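Local coordinates for Cag-Z (Helicobacter pylori, PDB 1S2X), which is of unknown function but is encoded in the cag pathogenicity island, which specifies a type IV secretion system, and is therefore probably linked to that system, at residues 71-76 and 162-167; 18-23 and 84-89; 89-94 and 113-118; 10-15 and 120-125. The protein carries 1 engineered substitution. All coordinates share one frame; numbering follows the deposited sequence.

Contact 1. Residues 71-76 and 162-167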
loop_
_atom_site.group_PDB
_atom_site.type_symbol
_atom_site.label_atom_id
_atom_site.label_comp_id
_atom_site.label_asym_id
_atom_site.label_seq_id
_atom_site.Cartn_x
_atom_site.Cartn_y
_atom_site.Cartn_z
ATOM N N ILE A 71 10.268 5.978 -12.959
ATOM C CA ILE A 71 9.208 5.340 -12.179
ATOM C C ILE A 71 9.816 4.858 -10.869
ATOM O O ILE A 71 10.936 4.338 -10.824
ATOM C CB ILE A 71 8.571 4.158 -12.904
ATOM C CG1 ILE A 71 7.112 3.890 -12.548
ATOM C CG2 ILE A 71 9.345 2.887 -12.592
ATOM C CD1 ILE A 71 7.027 2.815 -11.488
ATOM N N SER A 72 9.105 5.030 -9.756
ATOM C CA SER A 72 9.698 4.641 -8.479
ATOM C C SER A 72 8.622 4.168 -7.512
ATOM O O SER A 72 7.670 4.882 -7.217
ATOM C CB SER A 72 10.471 5.808 -7.852
ATOM O OG SER A 72 11.563 5.337 -7.072
ATOM N N PHE A 73 8.805 2.948 -7.022
ATOM C CA PHE A 73 7.861 2.409 -6.053
ATOM C C PHE A 73 8.231 2.872 -4.650
ATOM O O PHE A 73 7.371 2.923 -3.778
ATOM C CB PHE A 73 7.848 0.890 -6.109
ATOM C CG PHE A 73 7.375 0.339 -7.445
ATOM C CD1 PHE A 73 6.414 1.027 -8.180
ATOM C CD2 PHE A 73 7.892 -0.850 -7.916
ATOM C CE1 PHE A 73 5.981 0.509 -9.388
ATOM C CE2 PHE A 73 7.476 -1.344 -9.147
ATOM C CZ PHE A 73 6.532 -0.656 -9.882
ATOM N N ASP A 74 9.510 3.199 -4.489
ATOM C CA ASP A 74 9.993 3.722 -3.210
ATOM C C ASP A 74 9.084 4.826 -2.686
ATOM O O ASP A 74 8.799 4.928 -1.489
ATOM C CB ASP A 74 11.441 4.194 -3.379
ATOM C CG ASP A 74 12.363 2.996 -3.635
ATOM O OD1 ASP A 74 13.415 3.160 -4.287
ATOM O OD2 ASP A 74 12.022 1.886 -3.186
ATOM N N ALA A 75 8.584 5.665 -3.598
ATOM C CA ALA A 75 7.695 6.743 -3.149
ATOM C C ALA A 75 6.454 6.183 -2.470
ATOM O O ALA A 75 6.036 6.685 -1.423
ATOM C CB ALA A 75 7.297 7.589 -4.342
ATOM N N TYR A 76 5.850 5.148 -3.062
ATOM C CA TYR A 76 4.641 4.563 -2.473
ATOM C C TYR A 76 4.971 3.958 -1.104
ATOM O O TYR A 76 4.071 3.913 -0.267
ATOM C CB TYR A 76 3.989 3.484 -3.344
ATOM C CG TYR A 76 3.617 3.952 -4.729
ATOM C CD1 TYR A 76 3.670 3.108 -5.830
ATOM C CD2 TYR A 76 3.206 5.266 -4.938
ATOM C CE1 TYR A 76 3.328 3.558 -7.092
ATOM C CE2 TYR A 76 2.867 5.721 -6.195
ATOM C CZ TYR A 76 2.927 4.861 -7.269
ATOM O OH TYR A 76 2.586 5.313 -8.525
ATOM N N ASP A 162 8.587 -7.501 -6.927
ATOM C CA ASP A 162 8.859 -8.458 -5.871
ATOM C C ASP A 162 9.539 -7.782 -4.680
ATOM O O ASP A 162 9.163 -8.022 -3.529
ATOM C CB ASP A 162 9.717 -9.601 -6.428
ATOM C CG ASP A 162 10.003 -10.635 -5.349
ATOM O OD1 ASP A 162 9.058 -11.309 -4.892
ATOM O OD2 ASP A 162 11.189 -10.748 -4.970
ATOM N N ASP A 163 10.517 -6.936 -4.983
ATOM C CA ASP A 163 11.279 -6.267 -3.935
ATOM C C ASP A 163 10.429 -5.236 -3.200
ATOM O O ASP A 163 10.618 -4.983 -2.002
ATOM C CB ASP A 163 12.528 -5.601 -4.516
ATOM C CG ASP A 163 13.374 -4.963 -3.426
ATOM O OD1 ASP A 163 13.711 -5.674 -2.448
ATOM O OD2 ASP A 163 13.692 -3.761 -3.547
ATOM N N PHE A 164 9.480 -4.631 -3.916
ATOM C CA PHE A 164 8.556 -3.700 -3.270
ATOM C C PHE A 164 7.666 -4.489 -2.306
ATOM O O PHE A 164 7.416 -3.978 -1.217
ATOM C CB PHE A 164 7.730 -2.933 -4.294
ATOM C CG PHE A 164 6.748 -1.923 -3.733
ATOM C CD1 PHE A 164 5.396 -2.223 -3.643
ATOM C CD2 PHE A 164 7.175 -0.687 -3.294
ATOM C CE1 PHE A 164 4.494 -1.306 -3.134
ATOM C CE2 PHE A 164 6.283 0.235 -2.781
ATOM C CZ PHE A 164 4.939 -0.074 -2.695
ATOM N N GLY A 165 7.220 -5.673 -2.702
ATOM C CA GLY A 165 6.377 -6.560 -1.902
ATOM C C GLY A 165 7.055 -6.813 -0.557
ATOM O O GLY A 165 6.423 -6.619 0.486
ATOM N N LYS A 166 8.327 -7.205 -0.566
ATOM C CA LYS A 166 9.099 -7.363 0.664
ATOM C C LYS A 166 8.968 -6.115 1.532
ATOM O O LYS A 166 8.657 -6.123 2.722
ATOM C CB LYS A 166 10.593 -7.588 0.419
ATOM C CG LYS A 166 11.007 -8.880 -0.261
ATOM C CD LYS A 166 12.379 -8.747 -0.900
ATOM C CE LYS A 166 12.641 -9.778 -1.981
ATOM N NZ LYS A 166 12.245 -11.154 -1.573
ATOM N N LYS A 167 9.237 -4.969 0.895
ATOM C CA LYS A 167 9.192 -3.748 1.705
ATOM C C LYS A 167 7.777 -3.519 2.213
ATOM O O LYS A 167 7.584 -3.001 3.320
ATOM C CB LYS A 167 9.740 -2.577 0.902
ATOM C CG LYS A 167 11.224 -2.711 0.574
ATOM C CD LYS A 167 11.887 -1.353 0.407
ATOM C CE LYS A 167 11.411 -0.629 -0.838
ATOM N NZ LYS A 167 11.669 0.846 -0.778
#
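F164 gives up more surface than any other residue here, and its ring lies against the carbonyl O and CB of F73 and the CB of Y76. With CG anti to its own backbone N (chi1 -179°), the ring is carried from helix 161-183 toward the 71-76 segment. CD2 of F164 meets CB of F73 at 3.3 Å. Next to it, CE2 of F164 comes within 3.1 Å of the carbonyl O of F73. CZ of F164 rests 3.7 Å from CB of Y76. F73 turns its CB to this neighbour but sends its ring elsewhere, into an edge-to-face pair with Y137. The two phenylalanine rings are only obliquely related, their centroids 5.6 Å apart and their planes at 59°.

In this almost wholly helical protein the contact joins the beginning of helix 74-101 to the beginning of helix 161-183. Helix 105-135 lies against the same cluster, where V134 touches F73, Y76 and F164.

A salt bridge adds to this apolar core nearer the surface. K167 NZ donates to OD2 of D74 at 2.6 Å, approaching from above the carboxylate plane, 39° out of it. A bend at chi3 of the lysine brings the ammonium group round to the aspartate, which lies close to the start of its helix. The same lysine also makes a cation-pi interaction with Y77.

Contact 2. Residues 18-23 and 84-89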
loop_
_atom_site.group_PDB
_atom_site.type_symbol
_atom_site.label_atom_id
_atom_site.label_comp_id
_atom_site.label_asym_id
_atom_site.label_seq_id
_atom_site.Cartn_x
_atom_site.Cartn_y
_atom_site.Cartn_z
ATOM N N GLN A 18 -10.257 10.440 6.864
ATOM C CA GLN A 18 -10.252 11.201 5.614
ATOM C C GLN A 18 -9.248 12.337 5.676
ATOM O O GLN A 18 -8.712 12.799 4.670
ATOM C CB GLN A 18 -11.661 11.706 5.309
ATOM C CG GLN A 18 -11.859 12.399 3.976
ATOM C CD GLN A 18 -11.503 11.612 2.737
ATOM O OE1 GLN A 18 -11.821 10.436 2.571
ATOM N NE2 GLN A 18 -10.814 12.250 1.794
ATOM N N LYS A 19 -8.975 12.804 6.888
ATOM C CA LYS A 19 -8.027 13.904 7.050
ATOM C C LYS A 19 -6.612 13.416 6.768
ATOM O O LYS A 19 -5.776 14.107 6.190
ATOM C CB LYS A 19 -8.107 14.498 8.456
ATOM C CG LYS A 19 -9.483 14.950 8.922
ATOM C CD LYS A 19 -10.051 16.047 8.040
ATOM C CE LYS A 19 -9.898 17.435 8.677
ATOM N NZ LYS A 19 -9.899 18.510 7.657
ATOM N N ILE A 20 -6.353 12.190 7.204
ATOM C CA ILE A 20 -5.044 11.579 6.955
ATOM C C ILE A 20 -4.903 11.201 5.489
ATOM O O ILE A 20 -3.810 11.232 4.918
ATOM C CB ILE A 20 -4.858 10.390 7.909
ATOM C CG1 ILE A 20 -4.935 10.809 9.392
ATOM C CG2 ILE A 20 -3.575 9.636 7.632
ATOM C CD1 ILE A 20 -4.303 9.803 10.325
ATOM N N LEU A 21 -5.988 10.848 4.804
ATOM C CA LEU A 21 -5.867 10.627 3.363
ATOM C C LEU A 21 -5.504 11.911 2.622
ATOM O O LEU A 21 -4.496 11.983 1.922
ATOM C CB LEU A 21 -7.170 10.046 2.818
ATOM C CG LEU A 21 -7.459 8.589 3.149
ATOM C CD1 LEU A 21 -8.818 8.184 2.589
ATOM C CD2 LEU A 21 -6.374 7.650 2.636
ATOM N N ASP A 22 -6.302 12.968 2.749
ATOM C CA ASP A 22 -6.051 14.239 2.083
ATOM C C ASP A 22 -4.716 14.851 2.493
ATOM O O ASP A 22 -3.982 15.436 1.698
ATOM C CB ASP A 22 -7.160 15.244 2.406
ATOM C CG ASP A 22 -8.558 14.673 2.271
ATOM O OD1 ASP A 22 -8.791 13.931 1.297
ATOM O OD2 ASP A 22 -9.414 14.972 3.135
ATOM N N SER A 23 -4.393 14.721 3.775
ATOM C CA SER A 23 -3.142 15.275 4.276
ATOM C C SER A 23 -1.937 14.688 3.547
ATOM O O SER A 23 -0.970 15.399 3.284
ATOM C CB SER A 23 -3.028 15.014 5.780
ATOM O OG SER A 23 -1.691 15.076 6.230
ATOM N N VAL A 84 0.653 5.429 7.773
ATOM C CA VAL A 84 0.589 4.548 8.933
ATOM C C VAL A 84 0.978 5.289 10.211
ATOM O O VAL A 84 0.318 5.110 11.238
ATOM C CB VAL A 84 1.486 3.315 8.755
ATOM C CG1 VAL A 84 1.648 2.538 10.060
ATOM C CG2 VAL A 84 0.899 2.429 7.662
ATOM N N LEU A 85 2.032 6.091 10.107
ATOM C CA LEU A 85 2.528 6.853 11.245
ATOM C C LEU A 85 1.465 7.843 11.717
ATOM O O LEU A 85 1.138 7.896 12.905
ATOM C CB LEU A 85 3.831 7.556 10.879
ATOM C CG LEU A 85 4.540 8.306 12.011
ATOM C CD1 LEU A 85 4.957 7.356 13.122
ATOM C CD2 LEU A 85 5.738 9.067 11.471
ATOM N N ALA A 86 0.953 8.602 10.756
ATOM C CA ALA A 86 -0.022 9.650 10.992
ATOM C C ALA A 86 -1.304 9.089 11.623
ATOM O O ALA A 86 -1.884 9.797 12.449
ATOM C CB ALA A 86 -0.393 10.406 9.727
ATOM N N SER A 87 -1.683 7.892 11.228
ATOM C CA SER A 87 -2.832 7.146 11.712
ATOM C C SER A 87 -2.586 6.692 13.154
ATOM O O SER A 87 -3.473 6.753 14.003
ATOM C CB SER A 87 -3.116 5.936 10.816
ATOM O OG SER A 87 -3.698 6.302 9.577
ATOM N N TYR A 88 -1.362 6.240 13.406
ATOM C CA TYR A 88 -0.916 5.791 14.713
ATOM C C TYR A 88 -0.933 6.926 15.739
ATOM O O TYR A 88 -1.376 6.747 16.863
ATOM C CB TYR A 88 0.506 5.249 14.650
ATOM C CG TYR A 88 1.102 4.879 15.990
ATOM C CD1 TYR A 88 2.176 5.585 16.511
ATOM C CD2 TYR A 88 0.593 3.817 16.723
ATOM C CE1 TYR A 88 2.728 5.253 17.735
ATOM C CE2 TYR A 88 1.142 3.479 17.945
ATOM C CZ TYR A 88 2.206 4.194 18.445
ATOM O OH TYR A 88 2.744 3.853 19.664
ATOM N N ASN A 89 -0.435 8.063 15.281
ATOM C CA ASN A 89 -0.325 9.287 16.047
ATOM C C ASN A 89 -1.704 9.819 16.411
ATOM O O ASN A 89 -1.881 10.322 17.522
ATOM C CB ASN A 89 0.471 10.314 15.253
ATOM C CG ASN A 89 1.966 10.056 15.274
ATOM O OD1 ASN A 89 2.714 10.672 14.508
ATOM N ND2 ASN A 89 2.424 9.163 16.142
#
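I20 carries the apolar part of this contact, reaching from helix 14-23 onto the A86 and S87 turn of helix 74-101. Its two branches divide the work. CG2 lies 3.9 Å from CB of A86, a methyl-to-methyl contact. The longer branch starts beside the backbone N (chi1 -59°) and then extends, so that its terminal CD1 presses onto the main chain of the partner helix. There I20 CD1 approaches CA of S87 to 3.3 Å, tighter than usual for two carbons.

Carbon also meets oxygen across the contact. The same CD1 of I20 is 3.2 Å from the carbonyl O of A86, and OG of S87 stands 3.6 Å from I20 CD1, so one methyl group is set among backbone and hydroxyl atoms. The small side chains of A86 and S87 are consistent with such a close approach: the CA atoms of I20 and A86 are 6.7 Å apart. This is helix-on-helix packing, in which a short N-terminal helix lies against the long helix 74-101. L83 and F12 also touch the side chain of I20, while F119 and F122 of helix 105-135 touch S87.

As for hydrogen bonding, S87 OG is paired with the carbonyl O of L83, one turn earlier, which satisfies this buried hydroxyl within its own helix.

Contact 3. Residues 89-94 and 113-118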
loop_
_atom_site.group_PDB
_atom_site.type_symbol
_atom_site.label_atom_id
_atom_site.label_comp_id
_atom_site.label_asym_id
_atom_site.label_seq_id
_atom_site.Cartn_x
_atom_site.Cartn_y
_atom_site.Cartn_z
ATOM N N ASN A 89 -0.435 8.063 15.281
ATOM C CA ASN A 89 -0.325 9.287 16.047
ATOM C C ASN A 89 -1.704 9.819 16.411
ATOM O O ASN A 89 -1.881 10.322 17.522
ATOM C CB ASN A 89 0.471 10.314 15.253
ATOM C CG ASN A 89 1.966 10.056 15.274
ATOM O OD1 ASN A 89 2.714 10.672 14.508
ATOM N ND2 ASN A 89 2.424 9.163 16.142
ATOM N N ARG A 90 -2.664 9.705 15.503
ATOM C CA ARG A 90 -4.049 10.095 15.778
ATOM C C ARG A 90 -4.704 9.144 16.772
ATOM O O ARG A 90 -5.310 9.535 17.772
ATOM C CB ARG A 90 -4.843 10.136 14.475
ATOM C CG ARG A 90 -6.311 10.494 14.577
ATOM C CD ARG A 90 -6.569 11.645 15.537
ATOM N NE ARG A 90 -7.960 11.657 15.998
ATOM C CZ ARG A 90 -8.565 12.722 16.512
ATOM N NH1 ARG A 90 -9.827 12.635 16.901
ATOM N NH2 ARG A 90 -7.920 13.873 16.639
ATOM N N CYS A 91 -4.598 7.839 16.526
ATOM C CA CYS A 91 -5.203 6.871 17.434
ATOM C C CYS A 91 -4.579 6.879 18.822
ATOM O O CYS A 91 -5.276 6.622 19.814
ATOM C CB CYS A 91 -5.110 5.462 16.832
ATOM S SG CYS A 91 -6.017 5.313 15.263
ATOM N N LYS A 92 -3.283 7.162 18.923
ATOM C CA LYS A 92 -2.619 7.136 20.221
ATOM C C LYS A 92 -3.133 8.260 21.130
ATOM O O LYS A 92 -3.326 8.003 22.319
ATOM C CB LYS A 92 -1.099 7.234 20.089
ATOM C CG LYS A 92 -0.373 6.631 21.287
ATOM C CD LYS A 92 0.959 6.028 20.881
ATOM C CE LYS A 92 2.014 6.133 21.965
ATOM N NZ LYS A 92 2.276 7.555 22.345
ATOM N N GLN A 93 -3.329 9.422 20.536
ATOM C CA GLN A 93 -3.852 10.635 21.122
ATOM C C GLN A 93 -5.306 10.407 21.535
ATOM O O GLN A 93 -5.710 10.715 22.655
ATOM C CB GLN A 93 -3.764 11.811 20.151
ATOM C CG GLN A 93 -4.874 12.842 20.295
ATOM C CD GLN A 93 -4.489 14.204 19.744
ATOM O OE1 GLN A 93 -5.305 15.128 19.676
ATOM N NE2 GLN A 93 -3.224 14.344 19.350
ATOM N N GLU A 94 -6.077 9.846 20.608
ATOM C CA GLU A 94 -7.454 9.478 20.930
ATOM C C GLU A 94 -7.428 8.538 22.135
ATOM O O GLU A 94 -8.109 8.774 23.135
ATOM C CB GLU A 94 -8.163 8.833 19.744
ATOM C CG GLU A 94 -8.545 9.803 18.637
ATOM C CD GLU A 94 -9.491 9.221 17.607
ATOM O OE1 GLU A 94 -10.208 8.236 17.882
ATOM O OE2 GLU A 94 -9.532 9.781 16.491
ATOM N N ALA A 113 -11.089 -0.679 21.531
ATOM C CA ALA A 113 -11.281 -1.652 20.465
ATOM C C ALA A 113 -11.683 -1.000 19.142
ATOM O O ALA A 113 -11.208 -1.399 18.078
ATOM C CB ALA A 113 -12.330 -2.670 20.882
ATOM N N GLU A 114 -12.561 -0.003 19.173
ATOM C CA GLU A 114 -12.983 0.647 17.936
ATOM C C GLU A 114 -11.808 1.352 17.265
ATOM O O GLU A 114 -11.613 1.276 16.055
ATOM C CB GLU A 114 -14.093 1.663 18.194
ATOM C CG GLU A 114 -14.533 2.466 16.985
ATOM C CD GLU A 114 -15.537 1.769 16.092
ATOM O OE1 GLU A 114 -16.226 2.459 15.314
ATOM O OE2 GLU A 114 -15.644 0.525 16.149
ATOM N N ILE A 115 -11.046 2.055 18.095
ATOM C CA ILE A 115 -9.946 2.882 17.625
ATOM C C ILE A 115 -8.863 2.048 16.954
ATOM O O ILE A 115 -8.359 2.390 15.885
ATOM C CB ILE A 115 -9.334 3.672 18.793
ATOM C CG1 ILE A 115 -10.073 4.981 19.094
ATOM C CG2 ILE A 115 -7.852 3.919 18.558
ATOM C CD1 ILE A 115 -9.655 5.628 20.398
ATOM N N SER A 116 -8.487 0.944 17.584
ATOM C CA SER A 116 -7.411 0.127 17.034
ATOM C C SER A 116 -7.883 -0.703 15.846
ATOM O O SER A 116 -7.124 -0.921 14.901
ATOM C CB SER A 116 -6.844 -0.759 18.149
ATOM O OG SER A 116 -7.834 -1.666 18.613
ATOM N N ASP A 117 -9.124 -1.165 15.865
ATOM C CA ASP A 117 -9.725 -1.926 14.781
ATOM C C ASP A 117 -9.862 -1.058 13.529
ATOM O O ASP A 117 -9.758 -1.560 12.415
ATOM C CB ASP A 117 -11.107 -2.464 15.126
ATOM C CG ASP A 117 -11.140 -3.644 16.065
ATOM O OD1 ASP A 117 -10.124 -4.343 16.247
ATOM O OD2 ASP A 117 -12.222 -3.894 16.631
ATOM N N ASN A 118 -10.102 0.240 13.714
ATOM C CA ASN A 118 -10.214 1.096 12.540
ATOM C C ASN A 118 -8.824 1.479 12.033
ATOM O O ASN A 118 -8.666 1.772 10.845
ATOM C CB ASN A 118 -11.042 2.347 12.839
ATOM C CG ASN A 118 -12.516 2.023 12.976
ATOM O OD1 ASN A 118 -12.968 0.954 12.551
ATOM N ND2 ASN A 118 -13.269 2.947 13.566
#
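I115 faces C91 and E94 across two long helices, and its two branches are shared between them. CG2 of I115 packs on CB of C91 at 3.6 Å. The other branch begins beside the backbone N of I115 (chi1 -85°) and reaches E94: its terminal CD1 sits 3.6 Å from CB of E94, and its CG1 sits 3.5 Å from OE1 of E94. The isoleucine thus covers both the root of the glutamate and one oxygen of its carboxylate. SG of C91 turns to the backbone side of I115, lying 3.8 Å from the carbonyl O of that residue. All three residues are buried, and the CA atoms of C91 and I115 are 6.2 Å apart.

Helices 74-101 and 105-135 follow each other with a short connection and run antiparallel, forming a helical hairpin in which this contact pairs one arm with the other. L182 of helix 161-183 and F12 of the N-terminal loop also touch C91.

Further out, R90 on the same helix forms a salt bridge through NE with OE2 of E94, although the modelled separation is too short to carry weight, and R90 NH1 adds a weak bond to that same oxygen. The pairing may help hold the carboxylate in place against the preceding turn. OE1, the oxygen against I115, is hydrogen-bonded by the backbone N of F12 and more weakly by that of G11, in the loop before helix 14-23.

Contact 4. Residues 10-15 and 120-125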
loop_
_atom_site.group_PDB
_atom_site.type_symbol
_atom_site.label_atom_id
_atom_site.label_comp_id
_atom_site.label_asym_id
_atom_site.label_seq_id
_atom_site.Cartn_x
_atom_site.Cartn_y
_atom_site.Cartn_z
ATOM N N LEU A 10 -13.940 10.501 18.861
ATOM C CA LEU A 10 -13.127 9.360 19.228
ATOM C C LEU A 10 -13.461 8.145 18.365
ATOM O O LEU A 10 -14.531 8.128 17.749
ATOM C CB LEU A 10 -13.367 8.982 20.689
ATOM C CG LEU A 10 -12.883 9.962 21.749
ATOM C CD1 LEU A 10 -12.960 9.328 23.132
ATOM C CD2 LEU A 10 -11.464 10.427 21.425
ATOM N N GLY A 11 -12.576 7.152 18.350
ATOM C CA GLY A 11 -12.863 5.925 17.621
ATOM C C GLY A 11 -12.335 5.970 16.196
ATOM O O GLY A 11 -12.814 5.212 15.359
ATOM N N PHE A 12 -11.386 6.861 15.960
ATOM C CA PHE A 12 -10.751 7.060 14.658
ATOM C C PHE A 12 -11.783 7.064 13.525
ATOM O O PHE A 12 -11.741 6.173 12.679
ATOM C CB PHE A 12 -9.700 5.977 14.435
ATOM C CG PHE A 12 -8.750 6.295 13.289
ATOM C CD1 PHE A 12 -8.257 7.571 13.112
ATOM C CD2 PHE A 12 -8.370 5.298 12.403
ATOM C CE1 PHE A 12 -7.391 7.874 12.074
ATOM C CE2 PHE A 12 -7.499 5.593 11.364
ATOM C CZ PHE A 12 -7.018 6.875 11.196
ATOM N N ASN A 13 -12.663 8.041 13.567
ATOM C CA ASN A 13 -13.797 8.380 12.759
ATOM C C ASN A 13 -13.463 8.374 11.263
ATOM O O ASN A 13 -12.305 8.531 10.900
ATOM C CB ASN A 13 -14.311 9.795 13.065
ATOM C CG ASN A 13 -15.270 9.880 14.228
ATOM O OD1 ASN A 13 -15.849 8.880 14.652
ATOM N ND2 ASN A 13 -15.446 11.090 14.761
ATOM N N GLU A 14 -14.492 8.227 10.443
ATOM C CA GLU A 14 -14.320 8.367 9.001
ATOM C C GLU A 14 -13.751 9.745 8.693
ATOM O O GLU A 14 -12.956 9.929 7.771
ATOM C CB GLU A 14 -15.637 8.124 8.280
ATOM C CG GLU A 14 -16.858 7.964 9.156
ATOM C CD GLU A 14 -17.007 6.607 9.808
ATOM O OE1 GLU A 14 -17.133 5.597 9.076
ATOM O OE2 GLU A 14 -17.005 6.556 11.062
ATOM N N ALA A 15 -14.135 10.752 9.468
ATOM C CA ALA A 15 -13.642 12.101 9.193
ATOM C C ALA A 15 -12.171 12.248 9.554
ATOM O O ALA A 15 -11.399 12.957 8.908
ATOM C CB ALA A 15 -14.463 13.133 9.956
ATOM N N ASN A 120 -6.279 -0.707 12.254
ATOM C CA ASN A 120 -5.830 -1.899 11.551
ATOM C C ASN A 120 -6.408 -1.944 10.132
ATOM O O ASN A 120 -5.696 -2.305 9.198
ATOM C CB ASN A 120 -6.216 -3.178 12.288
ATOM C CG ASN A 120 -5.449 -4.379 11.750
ATOM O OD1 ASN A 120 -4.250 -4.274 11.490
ATOM N ND2 ASN A 120 -6.104 -5.521 11.577
ATOM N N ASN A 121 -7.676 -1.588 10.000
ATOM C CA ASN A 121 -8.426 -1.720 8.761
ATOM C C ASN A 121 -8.161 -0.613 7.763
ATOM O O ASN A 121 -8.068 -0.837 6.543
ATOM C CB ASN A 121 -9.931 -1.785 9.098
ATOM C CG ASN A 121 -10.220 -3.162 9.688
ATOM O OD1 ASN A 121 -11.183 -3.350 10.418
ATOM N ND2 ASN A 121 -9.354 -4.110 9.353
ATOM N N PHE A 122 -8.036 0.609 8.283
ATOM C CA PHE A 122 -7.760 1.721 7.374
ATOM C C PHE A 122 -6.360 1.595 6.786
ATOM O O PHE A 122 -6.137 1.844 5.600
ATOM C CB PHE A 122 -7.942 3.019 8.142
ATOM C CG PHE A 122 -7.438 4.273 7.451
ATOM C CD1 PHE A 122 -6.220 4.824 7.794
ATOM C CD2 PHE A 122 -8.182 4.898 6.466
ATOM C CE1 PHE A 122 -5.759 5.966 7.168
ATOM C CE2 PHE A 122 -7.733 6.048 5.849
ATOM C CZ PHE A 122 -6.516 6.597 6.206
ATOM N N THR A 123 -5.381 1.202 7.608
ATOM C CA THR A 123 -4.014 1.144 7.108
ATOM C C THR A 123 -3.834 -0.059 6.185
ATOM O O THR A 123 -3.249 0.099 5.112
ATOM C CB THR A 123 -2.942 1.056 8.210
ATOM O OG1 THR A 123 -3.216 -0.057 9.059
ATOM C CG2 THR A 123 -2.966 2.304 9.078
ATOM N N CYS A 124 -4.334 -1.204 6.629
ATOM C CA CYS A 124 -4.221 -2.438 5.851
ATOM C C CYS A 124 -4.930 -2.326 4.507
ATOM O O CYS A 124 -4.486 -2.892 3.502
ATOM C CB CYS A 124 -4.746 -3.622 6.663
ATOM S SG CYS A 124 -3.527 -4.265 7.842
ATOM N N ASP A 125 -6.036 -1.590 4.420
ATOM C CA ASP A 125 -6.683 -1.420 3.123
ATOM C C ASP A 125 -5.858 -0.486 2.254
ATOM O O ASP A 125 -5.797 -0.619 1.033
ATOM C CB ASP A 125 -8.098 -0.863 3.248
ATOM C CG ASP A 125 -9.084 -1.835 3.867
ATOM O OD1 ASP A 125 -8.735 -3.012 4.090
ATOM O OD2 ASP A 125 -10.229 -1.402 4.146
#
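OE1 of E94, on helix 74-101, is gripped by two successive backbone amides of the N-terminal loop, firmly by N of F12 and more weakly by N of G11, and the loop so held presents the ring of F12 to F122 of helix 105-135. The carbonyl O of G11 is in turn bonded by ND2 of N118. Both G11 and F12 have positive phi, 92° at the glycine, so the chain folds tightly here just before helix 14-23 begins.

Across the contact, the two rings form an offset edge-to-face pair. The edge of F12 points toward the face of F122, with centroids 5.6 Å apart and planes at 86°. The nearest approach runs from CE2 of F12 to CD1 of F122, 3.9 Å. CE2 of F12 also lies 4.1 Å from CB of F122, while CZ of F12 is 4.1 Å from F122 CD1, which places the meeting near the CB end of F122, displaced from the ring centre. F12 directs its CG anti to the backbone N (chi1 -165°), carrying the ring in between the helices.

Other side chains pack round the pair. R17 touches both rings, as does S87, and I20 and C91 pack on F12.

Chemically, the interaction between the two segments is wholly aromatic and apolar, consistent with a weakly favourable edge-to-face electrostatic term that the offset would reduce. The polar backbone of the loop is tied to E94 and N118, so the two helices of the hairpin share in positioning F12.

In the fold
Contacts 2, 3 and 4 cluster on the same side of the chain's centre, their centres 8 to 11 Å apart, while contact 1 lies 20 to 27 Å from each of them. Helix 74-101 runs through contacts 1, 2 and 3, helix 105-135 takes part in contacts 3 and 4, and helix 14-23 in contacts 2 and 4. Along the chain, contact 2 closes before contact 3 opens, both fall within the span bridged by contact 4, and contact 1 crosses contacts 2 and 4. The N-terminal loop and helix are thereby joined to both arms of the central hairpin, and contact 1 ties helix 161-183 to the beginning of helix 74-101.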